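Local coordinates for poly-gamma-glutamate hydrolase (Bacillus phage phiNIT1, PDB 3A9L), which probably acts as a zinc-dependent peptidase that hydrolyses the gamma-glutamyl linkages of bacterial poly-gamma-glutamate, at residues 38-43 against 101-106; 48-53 against 173-178; 164-169 against 193-198. All blocks are in the same frame, centred on the assembly; numbering follows the deposited sequence.

Contact 1: 38-43 against 101-106; sequences SPHAGG and SFHGYK. With ZN (zinc ion), chain C.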
ATOM      1  N   SER A  38       4.646   9.568  -5.553  1.00 18.03           N
ATOM      2  CA  SER A  38       4.144  10.399  -6.624  1.00 19.08           C
ATOM      3  C   SER A  38       2.601  10.521  -6.554  1.00 18.67           C
ATOM      4  O   SER A  38       1.900   9.534  -6.312  1.00 17.87           O
ATOM      5  CB  SER A  38       4.612   9.894  -7.984  1.00 18.05           C
ATOM      6  OG  SER A  38       3.973  10.647  -9.002  1.00 21.56           O
ATOM      7  N   PRO A  39       2.078  11.753  -6.711  1.00 18.71           N
ATOM      8  CA  PRO A  39       0.627  11.909  -6.834  1.00 19.37           C
ATOM      9  C   PRO A  39       0.131  11.671  -8.266  1.00 18.99           C
ATOM     10  O   PRO A  39      -1.091  11.618  -8.509  1.00 18.93           O
ATOM     11  CB  PRO A  39       0.394  13.367  -6.429  1.00 18.47           C
ATOM     12  CG  PRO A  39       1.665  14.090  -6.769  1.00 20.85           C
ATOM     13  CD  PRO A  39       2.787  13.051  -6.591  1.00 19.62           C
ATOM     14  N   HIS A  40       1.092  11.573  -9.186  1.00 19.52           N
ATOM     15  CA  HIS A  40       0.857  11.477 -10.641  1.00 19.81           C
ATOM     16  C   HIS A  40       1.473  10.194 -11.249  1.00 19.77           C
ATOM     17  O   HIS A  40       2.138  10.212 -12.318  1.00 19.81           O
ATOM     18  CB  HIS A  40       1.307  12.788 -11.342  1.00 20.25           C
ATOM     19  CG  HIS A  40       0.777  14.036 -10.680  1.00 20.96           C
ATOM     20  ND1 HIS A  40       1.451  15.238 -10.685  1.00 21.68           N
ATOM     21  CD2 HIS A  40      -0.355  14.252  -9.966  1.00 22.85           C
ATOM     22  CE1 HIS A  40       0.772  16.136  -9.996  1.00 18.69           C
ATOM     23  NE2 HIS A  40      -0.325  15.558  -9.539  1.00 22.37           N
ATOM     24  N   ALA A  41       1.238   9.067 -10.567  1.00 19.45           N
ATOM     25  CA  ALA A  41       1.814   7.785 -10.979  1.00 19.27           C
ATOM     26  C   ALA A  41       0.930   6.989 -11.960  1.00 19.55           C
ATOM     27  O   ALA A  41      -0.085   7.487 -12.423  1.00 18.94           O
ATOM     28  CB  ALA A  41       2.169   6.941  -9.763  1.00 17.89           C
ATOM     29  N   GLY A  42       1.351   5.761 -12.276  1.00 19.94           N
ATOM     30  CA  GLY A  42       0.693   4.945 -13.306  1.00 20.34           C
ATOM     31  C   GLY A  42       0.824   5.695 -14.608  1.00 21.15           C
ATOM     32  O   GLY A  42       1.900   6.196 -14.912  1.00 21.04           O
ATOM     33  N   GLY A  43      -0.281   5.781 -15.345  1.00 21.79           N
ATOM     34  CA  GLY A  43      -0.396   6.511 -16.619  1.00 22.51           C
ATOM     35  C   GLY A  43      -0.450   8.048 -16.603  1.00 22.74           C
ATOM     36  O   GLY A  43      -0.247   8.674 -17.642  1.00 22.63           O
ATOM     37  N   SER A 101       9.548  13.562  -4.011  1.00 17.86           N
ATOM     38  CA  SER A 101       8.398  13.319  -4.913  1.00 17.19           C
ATOM     39  C   SER A 101       8.895  13.149  -6.343  1.00 17.52           C
ATOM     40  O   SER A 101       9.881  13.736  -6.701  1.00 17.35           O
ATOM     41  CB  SER A 101       7.408  14.459  -4.857  1.00 17.09           C
ATOM     42  OG  SER A 101       7.992  15.678  -5.281  1.00 16.82           O
ATOM     43  N   PHE A 102       8.217  12.343  -7.145  1.00 17.66           N
ATOM     44  CA  PHE A 102       8.665  12.117  -8.515  1.00 18.88           C
ATOM     45  C   PHE A 102       7.592  12.512  -9.545  1.00 18.90           C
ATOM     46  O   PHE A 102       6.479  11.996  -9.521  1.00 19.31           O
ATOM     47  CB  PHE A 102       9.080  10.655  -8.718  1.00 18.79           C
ATOM     48  CG  PHE A 102      10.228  10.214  -7.840  1.00 20.62           C
ATOM     49  CD1 PHE A 102      10.017   9.850  -6.503  1.00 24.09           C
ATOM     50  CD2 PHE A 102      11.514  10.178  -8.346  1.00 24.18           C
ATOM     51  CE1 PHE A 102      11.097   9.439  -5.678  1.00 22.98           C
ATOM     52  CE2 PHE A 102      12.589   9.757  -7.547  1.00 24.59           C
ATOM     53  CZ  PHE A 102      12.376   9.410  -6.211  1.00 23.48           C
ATOM     54  N   HIS A 103       7.977  13.377 -10.481  1.00 19.59           N
ATOM     55  CA  HIS A 103       7.049  13.985 -11.450  1.00 19.15           C
ATOM     56  C   HIS A 103       7.495  13.871 -12.864  1.00 18.69           C
ATOM     57  O   HIS A 103       8.687  13.695 -13.160  1.00 19.04           O
ATOM     58  CB  HIS A 103       6.804  15.457 -11.126  1.00 18.61           C
ATOM     59  CG  HIS A 103       5.927  15.664  -9.931  1.00 17.08           C
ATOM     60  ND1 HIS A 103       4.567  15.825 -10.035  1.00 16.51           N
ATOM     61  CD2 HIS A 103       6.217  15.712  -8.606  1.00 14.14           C
ATOM     62  CE1 HIS A 103       4.053  15.964  -8.824  1.00 19.86           C
ATOM     63  NE2 HIS A 103       5.034  15.905  -7.942  1.00 16.90           N
ATOM     64  N   GLY A 104       6.524  13.951 -13.767  1.00 19.70           N
ATOM     65  CA  GLY A 104       6.841  13.953 -15.202  1.00 19.89           C
ATOM     66  C   GLY A 104       6.405  15.259 -15.870  1.00 21.21           C
ATOM     67  O   GLY A 104       5.291  15.725 -15.650  1.00 20.26           O
ATOM     68  N   TYR A 105       7.278  15.871 -16.668  1.00 22.57           N
ATOM     69  CA  TYR A 105       6.843  17.062 -17.406  1.00 23.57           C
ATOM     70  C   TYR A 105       7.101  16.820 -18.885  1.00 24.04           C
ATOM     71  O   TYR A 105       7.925  15.973 -19.229  1.00 24.10           O
ATOM     72  CB  TYR A 105       7.488  18.374 -16.861  1.00 23.45           C
ATOM     73  CG  TYR A 105       8.932  18.594 -17.260  1.00 22.80           C
ATOM     74  CD1 TYR A 105       9.257  19.283 -18.431  1.00 23.03           C
ATOM     75  CD2 TYR A 105       9.984  18.110 -16.467  1.00 25.03           C
ATOM     76  CE1 TYR A 105      10.601  19.480 -18.806  1.00 25.66           C
ATOM     77  CE2 TYR A 105      11.330  18.311 -16.830  1.00 23.37           C
ATOM     78  CZ  TYR A 105      11.626  18.995 -17.996  1.00 23.02           C
ATOM     79  OH  TYR A 105      12.942  19.184 -18.358  1.00 22.14           O
ATOM     80  N   LYS A 106       6.367  17.532 -19.744  1.00 25.10           N
ATOM     81  CA  LYS A 106       6.454  17.358 -21.185  1.00 25.53           C
ATOM     82  C   LYS A 106       7.670  18.059 -21.792  1.00 25.91           C
ATOM     83  O   LYS A 106       7.831  19.285 -21.722  1.00 24.29           O
ATOM     84  CB  LYS A 106       5.159  17.828 -21.870  1.00 25.95           C
ATOM     85  CG  LYS A 106       4.900  17.192 -23.253  1.00 27.22           C
ATOM     86  CD  LYS A 106       3.396  17.082 -23.510  1.00 28.96           C
ATOM     87  CE  LYS A 106       3.067  16.111 -24.624  1.00 30.55           C
ATOM     88  NZ  LYS A 106       3.678  16.524 -25.914  1.00 33.82           N
TER
HETATM   89 ZN    ZN C 251       3.298  15.827 -11.702  1.00 32.14          ZN
HETATM   90  O   HOH W   1       4.612  17.103 -13.054  1.00 34.48           O
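S38 meets F102 where strand 34-42 breaks beside its parallel neighbour 98-105, in the zinc site of this peptidase. The S38 hydroxyl lies anti to its own backbone nitrogen (chi1 173°), and OG donates to F102 O at 2.9 Å, almost in line with the carbonyl (C=O...OG 170°). S38 OG also accepts from H40 N at 3.0 Å, an ST turn, so one side chain both ties the corner to the next strand and shapes the backbone leading to a metal ligand. P39 CG comes within 3.7 Å of H103 CE1, the two side chains crossing at about a right angle; CG also sits over the centre of one face of the H40 ring. H40 brings its ND1 to the zinc ion beside H103, while its NE2 donates to V79 O, which probably helps hold the ring's rotation and is consistent with ND1 being the nitrogen turned to the metal. The imidazoles of H40 and H103 are steeply inclined, with planes 75° apart. Their ND1 atoms converge on the zinc ion, whose shell E45 also joins. H40 ND1 binds zinc at 2.2 Å and H103 ND1 at 2.1 Å; a water, 2.3 Å from zinc, donates to G104 O at 3.0 Å.

Contact 2: 48-53 against 173-178; sequences TTELIY and AFFQNN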
ATOM      1  N   THR A  48       7.022   7.247 -13.340  1.00 21.26           N
ATOM      2  CA  THR A  48       7.133   7.532 -11.907  1.00 21.57           C
ATOM      3  C   THR A  48       6.918   6.281 -11.038  1.00 20.41           C
ATOM      4  O   THR A  48       7.626   6.067 -10.048  1.00 21.31           O
ATOM      5  CB  THR A  48       6.123   8.628 -11.476  1.00 20.92           C
ATOM      6  OG1 THR A  48       4.864   8.345 -12.073  1.00 22.44           O
ATOM      7  CG2 THR A  48       6.577   9.999 -11.962  1.00 22.47           C
ATOM      8  N   THR A  49       5.922   5.476 -11.381  1.00 19.85           N
ATOM      9  CA  THR A  49       5.679   4.228 -10.651  1.00 19.61           C
ATOM     10  C   THR A  49       6.916   3.356 -10.587  1.00 20.18           C
ATOM     11  O   THR A  49       7.289   2.898  -9.511  1.00 20.70           O
ATOM     12  CB  THR A  49       4.540   3.405 -11.303  1.00 19.14           C
ATOM     13  OG1 THR A  49       3.301   4.069 -11.095  1.00 18.24           O
ATOM     14  CG2 THR A  49       4.449   1.996 -10.700  1.00 18.68           C
ATOM     15  N   GLU A  50       7.571   3.169 -11.740  1.00 21.55           N
ATOM     16  CA  GLU A  50       8.663   2.173 -11.876  1.00 20.56           C
ATOM     17  C   GLU A  50       9.925   2.702 -11.220  1.00 20.60           C
ATOM     18  O   GLU A  50      10.681   1.953 -10.600  1.00 18.95           O
ATOM     19  CB  GLU A  50       8.922   1.836 -13.353  1.00 21.34           C
ATOM     20  CG  GLU A  50       7.737   1.085 -14.053  1.00 21.71           C
ATOM     21  CD  GLU A  50       6.540   1.949 -14.456  1.00 22.37           C
ATOM     22  OE1 GLU A  50       6.685   3.156 -14.727  1.00 22.81           O
ATOM     23  OE2 GLU A  50       5.407   1.393 -14.517  1.00 25.23           O
ATOM     24  N   LEU A  51      10.149   4.004 -11.367  1.00 19.65           N
ATOM     25  CA  LEU A  51      11.297   4.607 -10.711  1.00 20.54           C
ATOM     26  C   LEU A  51      11.106   4.586  -9.216  1.00 19.65           C
ATOM     27  O   LEU A  51      12.051   4.358  -8.505  1.00 21.31           O
ATOM     28  CB  LEU A  51      11.579   6.022 -11.233  1.00 19.43           C
ATOM     29  CG  LEU A  51      12.657   6.817 -10.484  1.00 18.68           C
ATOM     30  CD1 LEU A  51      14.058   6.152 -10.623  1.00 23.01           C
ATOM     31  CD2 LEU A  51      12.668   8.260 -10.907  1.00 14.18           C
ATOM     32  N   ILE A  52       9.891   4.834  -8.731  1.00 20.25           N
ATOM     33  CA  ILE A  52       9.676   4.812  -7.279  1.00 19.62           C
ATOM     34  C   ILE A  52       9.875   3.396  -6.723  1.00 20.53           C
ATOM     35  O   ILE A  52      10.451   3.223  -5.642  1.00 20.68           O
ATOM     36  CB  ILE A  52       8.330   5.395  -6.893  1.00 19.05           C
ATOM     37  CG1 ILE A  52       8.441   6.927  -6.883  1.00 17.85           C
ATOM     38  CG2 ILE A  52       7.865   4.847  -5.538  1.00 20.00           C
ATOM     39  CD1 ILE A  52       7.155   7.631  -7.074  1.00 18.79           C
ATOM     40  N   TYR A  53       9.406   2.401  -7.466  1.00 21.25           N
ATOM     41  CA  TYR A  53       9.570   0.989  -7.063  1.00 23.28           C
ATOM     42  C   TYR A  53      11.027   0.635  -6.832  1.00 22.68           C
ATOM     43  O   TYR A  53      11.371   0.032  -5.811  1.00 23.01           O
ATOM     44  CB  TYR A  53       9.005   0.068  -8.128  1.00 23.92           C
ATOM     45  CG  TYR A  53       7.538  -0.212  -7.973  1.00 27.51           C
ATOM     46  CD1 TYR A  53       6.641   0.798  -7.637  1.00 32.63           C
ATOM     47  CD2 TYR A  53       7.050  -1.479  -8.172  1.00 31.16           C
ATOM     48  CE1 TYR A  53       5.303   0.534  -7.493  1.00 32.42           C
ATOM     49  CE2 TYR A  53       5.713  -1.756  -8.038  1.00 34.33           C
ATOM     50  CZ  TYR A  53       4.845  -0.747  -7.694  1.00 32.92           C
ATOM     51  OH  TYR A  53       3.518  -1.046  -7.560  1.00 32.73           O
ATOM     52  N   ALA A 173      13.646   7.301 -21.972  1.00 24.58           N
ATOM     53  CA  ALA A 173      14.964   6.680 -21.999  1.00 24.47           C
ATOM     54  C   ALA A 173      15.211   5.702 -20.830  1.00 24.45           C
ATOM     55  O   ALA A 173      16.151   4.930 -20.880  1.00 23.61           O
ATOM     56  CB  ALA A 173      16.092   7.740 -22.119  1.00 25.11           C
ATOM     57  N   PHE A 174      14.366   5.739 -19.794  1.00 24.37           N
ATOM     58  CA  PHE A 174      14.316   4.648 -18.777  1.00 24.59           C
ATOM     59  C   PHE A 174      13.939   3.258 -19.371  1.00 24.48           C
ATOM     60  O   PHE A 174      14.210   2.227 -18.742  1.00 23.73           O
ATOM     61  CB  PHE A 174      13.253   4.916 -17.681  1.00 24.57           C
ATOM     62  CG  PHE A 174      13.522   6.108 -16.759  1.00 24.47           C
ATOM     63  CD1 PHE A 174      14.790   6.646 -16.571  1.00 24.88           C
ATOM     64  CD2 PHE A 174      12.454   6.671 -16.045  1.00 24.47           C
ATOM     65  CE1 PHE A 174      14.998   7.729 -15.702  1.00 25.35           C
ATOM     66  CE2 PHE A 174      12.654   7.765 -15.173  1.00 24.93           C
ATOM     67  CZ  PHE A 174      13.920   8.299 -15.005  1.00 21.71           C
ATOM     68  N   PHE A 175      13.271   3.217 -20.523  1.00 23.42           N
ATOM     69  CA  PHE A 175      12.692   1.942 -21.007  1.00 24.85           C
ATOM     70  C   PHE A 175      13.329   1.458 -22.294  1.00 24.36           C
ATOM     71  O   PHE A 175      13.697   2.246 -23.142  1.00 25.00           O
ATOM     72  CB  PHE A 175      11.156   2.015 -21.173  1.00 23.92           C
ATOM     73  CG  PHE A 175      10.433   2.440 -19.929  1.00 26.16           C
ATOM     74  CD1 PHE A 175      10.305   1.576 -18.848  1.00 27.45           C
ATOM     75  CD2 PHE A 175       9.900   3.718 -19.831  1.00 26.85           C
ATOM     76  CE1 PHE A 175       9.651   1.979 -17.679  1.00 30.02           C
ATOM     77  CE2 PHE A 175       9.239   4.131 -18.666  1.00 29.26           C
ATOM     78  CZ  PHE A 175       9.115   3.260 -17.589  1.00 27.38           C
ATOM     79  N   GLN A 176      13.451   0.146 -22.407  1.00 25.58           N
ATOM     80  CA  GLN A 176      13.997  -0.538 -23.570  1.00 25.39           C
ATOM     81  C   GLN A 176      13.287  -0.145 -24.849  1.00 26.65           C
ATOM     82  O   GLN A 176      12.048  -0.208 -24.901  1.00 26.72           O
ATOM     83  CB  GLN A 176      13.863  -2.052 -23.316  1.00 26.17           C
ATOM     84  CG  GLN A 176      14.800  -2.539 -22.229  1.00 24.04           C
ATOM     85  CD  GLN A 176      16.188  -2.638 -22.735  1.00 25.48           C
ATOM     86  OE1 GLN A 176      16.399  -3.091 -23.861  1.00 28.63           O
ATOM     87  NE2 GLN A 176      17.149  -2.161 -21.961  1.00 27.53           N
ATOM     88  N   ASN A 177      14.043   0.288 -25.874  1.00 28.03           N
ATOM     89  CA  ASN A 177      13.453   0.752 -27.153  1.00 29.16           C
ATOM     90  C   ASN A 177      12.972   2.213 -27.122  1.00 30.31           C
ATOM     91  O   ASN A 177      12.341   2.684 -28.075  1.00 31.20           O
ATOM     92  CB  ASN A 177      12.262  -0.158 -27.545  1.00 29.11           C
ATOM     93  CG  ASN A 177      12.281  -0.577 -28.992  1.00 29.86           C
ATOM     94  OD1 ASN A 177      13.301  -0.466 -29.670  1.00 30.36           O
ATOM     95  ND2 ASN A 177      11.156  -1.129 -29.466  1.00 29.22           N
ATOM     96  N   ASN A 178      13.273   2.931 -26.035  1.00 31.50           N
ATOM     97  CA  ASN A 178      12.673   4.251 -25.747  1.00 32.53           C
ATOM     98  C   ASN A 178      11.134   4.234 -25.780  1.00 32.34           C
ATOM     99  O   ASN A 178      10.481   5.241 -26.081  1.00 33.90           O
ATOM    100  CB  ASN A 178      13.220   5.349 -26.689  1.00 32.78           C
ATOM    101  CG  ASN A 178      14.694   5.651 -26.457  1.00 34.30           C
ATOM    102  OD1 ASN A 178      15.236   5.434 -25.370  1.00 40.17           O
ATOM    103  ND2 ASN A 178      15.346   6.177 -27.480  1.00 35.68           N
TER
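Apolar contact between helix 48-59 and the loop after helix 168-173 rests on L51 and F174. The L51 methyl CD2 comes to 4.3 Å from F174 CZ, approaching the ring obliquely at its far end, so the touch is light. With CG anti to the backbone nitrogen (chi1 172°), L51 reaches off the helix toward the aromatic group. Y195 and F192 of helix 190-209 meet F174 edge-to-face, and both also touch L51, so the pair belongs to a wider hydrophobic cluster.

A second, mixed contact pairs E50 with F175. OE1 of E50 lies 3.8 Å from F175 CZ, at the ring edge and near its plane; the carboxylate plane is turned 73° from the ring. An oxygen placed there faces the weakly positive rim of the phenyl ring, which probably makes the approach mildly favourable. The bend at chi2 (77°) folds the E50 chain, and CG passes F175 CE1 at 4.2 Å. The F175 ring is backed on one face by F174 CB, 4.1 Å above its centre, which links the two contacts.

This is modest helix-to-loop packing, 147 Å² in total, that joins helix 48-59 to the loop between helices 168-173 and 190-209 on one side of the open alpha/beta core of this zinc peptidase.

Contact 3: 164-169 against 193-198; sequences LEISSA and LDYAEA
A single tyrosine, Y195, makes this buried helix-on-sheet contact: it spans from helix 190-209 to strand 162-167, and its ring end lands on L164 and I166. The backbones stay well apart, the nearest CA pair, I166 and Y195, being separated by 10.8 Å, so the gap is bridged by side chains alone. Y195 accounts for more than half of the 127 Å² buried between the two segments. Its CG stands anti to the backbone nitrogen (chi1 -160°), which carries the ring off the helix toward the strand, while both aliphatic chains come to meet it from the opposite direction.

L164 and I166 are alternate residues of an extended strand, so their side chains project from the same face of the mixed sheet; E165, between them, points away. This in-out alternation lets one face of the open alpha/beta core pack against flanking helices, 190-209 among them, while the other carries E165 alongside H103, a zinc ligand.

The two branched chains grip the phenol differently. L164 CD2 lies at the ring edge, near its plane, 4.0 Å from Y195 CE1 and 3.8 Å from OH. I166 comes in obliquely: CD1 approaches CZ of Y195 to 3.8 Å and OH to 3.4 Å, while CG1 of I166 lies 3.5 Å from that oxygen. The phenol oxygen is thus largely walled by methyl and methylene groups on this side, and its polar need is met by a hydrogen bond with T113 OG1. L51 of helix 48-59 packs against I166, and L130 of helix 120-132 against the tyrosine.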
ATOM      1  N   LEU A 164      11.348  16.124  -7.836  1.00 17.19           N
ATOM      2  CA  LEU A 164      11.994  15.902  -9.128  1.00 17.06           C
ATOM      3  C   LEU A 164      10.987  15.984 -10.259  1.00 16.86           C
ATOM      4  O   LEU A 164       9.974  15.331 -10.233  1.00 16.71           O
ATOM      5  CB  LEU A 164      12.731  14.550  -9.210  1.00 17.70           C
ATOM      6  CG  LEU A 164      13.987  14.308  -8.351  1.00 18.65           C
ATOM      7  CD1 LEU A 164      13.647  14.207  -6.877  1.00 16.72           C
ATOM      8  CD2 LEU A 164      14.700  13.024  -8.803  1.00 19.51           C
ATOM      9  N   GLU A 165      11.274  16.785 -11.268  1.00 17.48           N
ATOM     10  CA  GLU A 165      10.357  16.866 -12.403  1.00 18.57           C
ATOM     11  C   GLU A 165      11.135  16.364 -13.608  1.00 19.52           C
ATOM     12  O   GLU A 165      12.082  17.026 -14.055  1.00 18.37           O
ATOM     13  CB  GLU A 165       9.853  18.308 -12.564  1.00 18.44           C
ATOM     14  CG  GLU A 165       8.734  18.740 -11.544  1.00 18.82           C
ATOM     15  CD  GLU A 165       7.313  18.628 -12.086  1.00 18.87           C
ATOM     16  OE1 GLU A 165       7.132  18.214 -13.228  1.00 21.83           O
ATOM     17  OE2 GLU A 165       6.359  18.930 -11.355  1.00 22.94           O
ATOM     18  N   ILE A 166      10.754  15.171 -14.101  1.00 19.98           N
ATOM     19  CA  ILE A 166      11.521  14.466 -15.096  1.00 20.18           C
ATOM     20  C   ILE A 166      10.860  14.568 -16.474  1.00 20.60           C
ATOM     21  O   ILE A 166       9.683  14.251 -16.635  1.00 20.70           O
ATOM     22  CB  ILE A 166      11.700  12.975 -14.676  1.00 20.13           C
ATOM     23  CG1 ILE A 166      11.925  12.879 -13.152  1.00 20.14           C
ATOM     24  CG2 ILE A 166      12.859  12.342 -15.417  1.00 19.06           C
ATOM     25  CD1 ILE A 166      12.119  11.454 -12.703  1.00 25.42           C
ATOM     26  N   SER A 167      11.631  15.007 -17.456  1.00 21.27           N
ATOM     27  CA  SER A 167      11.107  15.279 -18.801  1.00 22.07           C
ATOM     28  C   SER A 167      10.658  13.982 -19.469  1.00 22.44           C
ATOM     29  O   SER A 167      11.169  12.905 -19.150  1.00 21.98           O
ATOM     30  CB  SER A 167      12.166  15.953 -19.670  1.00 21.84           C
ATOM     31  OG  SER A 167      13.165  15.010 -20.027  1.00 22.46           O
ATOM     32  N   SER A 168       9.711  14.108 -20.393  1.00 22.83           N
ATOM     33  CA  SER A 168       9.125  12.964 -21.061  1.00 24.10           C
ATOM     34  C   SER A 168      10.175  12.208 -21.864  1.00 23.84           C
ATOM     35  O   SER A 168      10.095  10.979 -21.966  1.00 24.18           O
ATOM     36  CB  SER A 168       7.941  13.373 -21.954  1.00 25.01           C
ATOM     37  OG  SER A 168       8.298  14.404 -22.860  1.00 26.26           O
ATOM     38  N   ALA A 169      11.140  12.936 -22.432  1.00 23.82           N
ATOM     39  CA  ALA A 169      12.268  12.325 -23.144  1.00 24.25           C
ATOM     40  C   ALA A 169      13.074  11.450 -22.202  1.00 25.01           C
ATOM     41  O   ALA A 169      13.529  10.344 -22.573  1.00 25.22           O
ATOM     42  CB  ALA A 169      13.158  13.375 -23.721  1.00 24.50           C
ATOM     43  N   LEU A 193      18.364   2.344 -14.225  1.00 23.28           N
ATOM     44  CA  LEU A 193      19.085   1.821 -13.037  1.00 21.38           C
ATOM     45  C   LEU A 193      20.028   2.848 -12.384  1.00 22.08           C
ATOM     46  O   LEU A 193      20.017   3.040 -11.155  1.00 21.10           O
ATOM     47  CB  LEU A 193      19.826   0.532 -13.386  1.00 20.68           C
ATOM     48  CG  LEU A 193      19.010  -0.630 -14.019  1.00 18.12           C
ATOM     49  CD1 LEU A 193      19.878  -1.800 -14.404  1.00 19.25           C
ATOM     50  CD2 LEU A 193      17.887  -1.120 -13.098  1.00 18.07           C
ATOM     51  N   ASP A 194      20.850   3.491 -13.208  1.00 22.67           N
ATOM     52  CA  ASP A 194      21.724   4.586 -12.750  1.00 22.48           C
ATOM     53  C   ASP A 194      20.950   5.745 -12.087  1.00 22.02           C
ATOM     54  O   ASP A 194      21.407   6.352 -11.093  1.00 21.35           O
ATOM     55  CB  ASP A 194      22.557   5.099 -13.928  1.00 23.28           C
ATOM     56  CG  ASP A 194      23.577   4.073 -14.440  1.00 24.19           C
ATOM     57  OD1 ASP A 194      23.909   3.124 -13.717  1.00 27.42           O
ATOM     58  OD2 ASP A 194      24.088   4.239 -15.570  1.00 27.13           O
ATOM     59  N   TYR A 195      19.786   6.076 -12.645  1.00 22.02           N
ATOM     60  CA  TYR A 195      18.978   7.172 -12.114  1.00 21.07           C
ATOM     61  C   TYR A 195      18.564   6.767 -10.698  1.00 20.65           C
ATOM     62  O   TYR A 195      18.872   7.464  -9.726  1.00 19.99           O
ATOM     63  CB  TYR A 195      17.761   7.428 -13.022  1.00 21.33           C
ATOM     64  CG  TYR A 195      17.118   8.801 -12.882  1.00 20.31           C
ATOM     65  CD1 TYR A 195      16.348   9.120 -11.761  1.00 21.58           C
ATOM     66  CD2 TYR A 195      17.251   9.748 -13.876  1.00 20.61           C
ATOM     67  CE1 TYR A 195      15.760  10.353 -11.621  1.00 23.41           C
ATOM     68  CE2 TYR A 195      16.647  11.003 -13.753  1.00 21.81           C
ATOM     69  CZ  TYR A 195      15.905  11.292 -12.624  1.00 22.61           C
ATOM     70  OH  TYR A 195      15.292  12.511 -12.475  1.00 23.39           O
ATOM     71  N   ALA A 196      17.929   5.604 -10.576  1.00 20.37           N
ATOM     72  CA  ALA A 196      17.470   5.150  -9.293  1.00 20.31           C
ATOM     73  C   ALA A 196      18.609   5.008  -8.240  1.00 20.31           C
ATOM     74  O   ALA A 196      18.430   5.395  -7.078  1.00 20.59           O
ATOM     75  CB  ALA A 196      16.646   3.887  -9.437  1.00 21.39           C
ATOM     76  N   GLU A 197      19.789   4.550  -8.666  1.00 21.47           N
ATOM     77  CA  GLU A 197      20.977   4.447  -7.792  1.00 21.66           C
ATOM     78  C   GLU A 197      21.469   5.824  -7.343  1.00 21.72           C
ATOM     79  O   GLU A 197      21.850   6.012  -6.190  1.00 19.89           O
ATOM     80  CB  GLU A 197      22.101   3.693  -8.496  1.00 21.53           C
ATOM     81  CG  GLU A 197      23.494   3.796  -7.814  1.00 25.35           C
ATOM     82  CD  GLU A 197      23.628   2.906  -6.560  1.00 26.37           C
ATOM     83  OE1 GLU A 197      22.746   2.056  -6.320  1.00 25.59           O
ATOM     84  OE2 GLU A 197      24.596   3.080  -5.795  1.00 27.62           O
ATOM     85  N   ALA A 198      21.450   6.789  -8.259  1.00 21.55           N
ATOM     86  CA  ALA A 198      21.772   8.183  -7.896  1.00 22.49           C
ATOM     87  C   ALA A 198      20.942   8.699  -6.721  1.00 22.72           C
ATOM     88  O   ALA A 198      21.458   9.359  -5.846  1.00 23.30           O
ATOM     89  CB  ALA A 198      21.617   9.100  -9.089  1.00 21.50           C
TER

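The three contacts lie close together: centres of contacts 1 and 2 are about 12 Å apart, 1 and 3 about 11 Å, and 2 and 3 about 8 Å. Contacts 1 and 3 share the sheet through neighbouring parallel strands 98-105 and 162-167, bonded H103 N to L164 O (2.8 Å) and H103 O to I166 N (2.7 Å). Contact 2 joins contact 1 through helix 48-59, where T49 OG1 lies 2.8 Å from G42 N, and contact 3 where L51 CD2 meets I166 CD1 at 3.7 Å. Along the chain, contact 1 closes before contact 3 opens, whereas contact 2 alternates with both. Zinc-bearing strand 98-105 is thus bonded directly to strand 162-167, which packs into the hydrophobic cluster with helices 48-59 and 190-209.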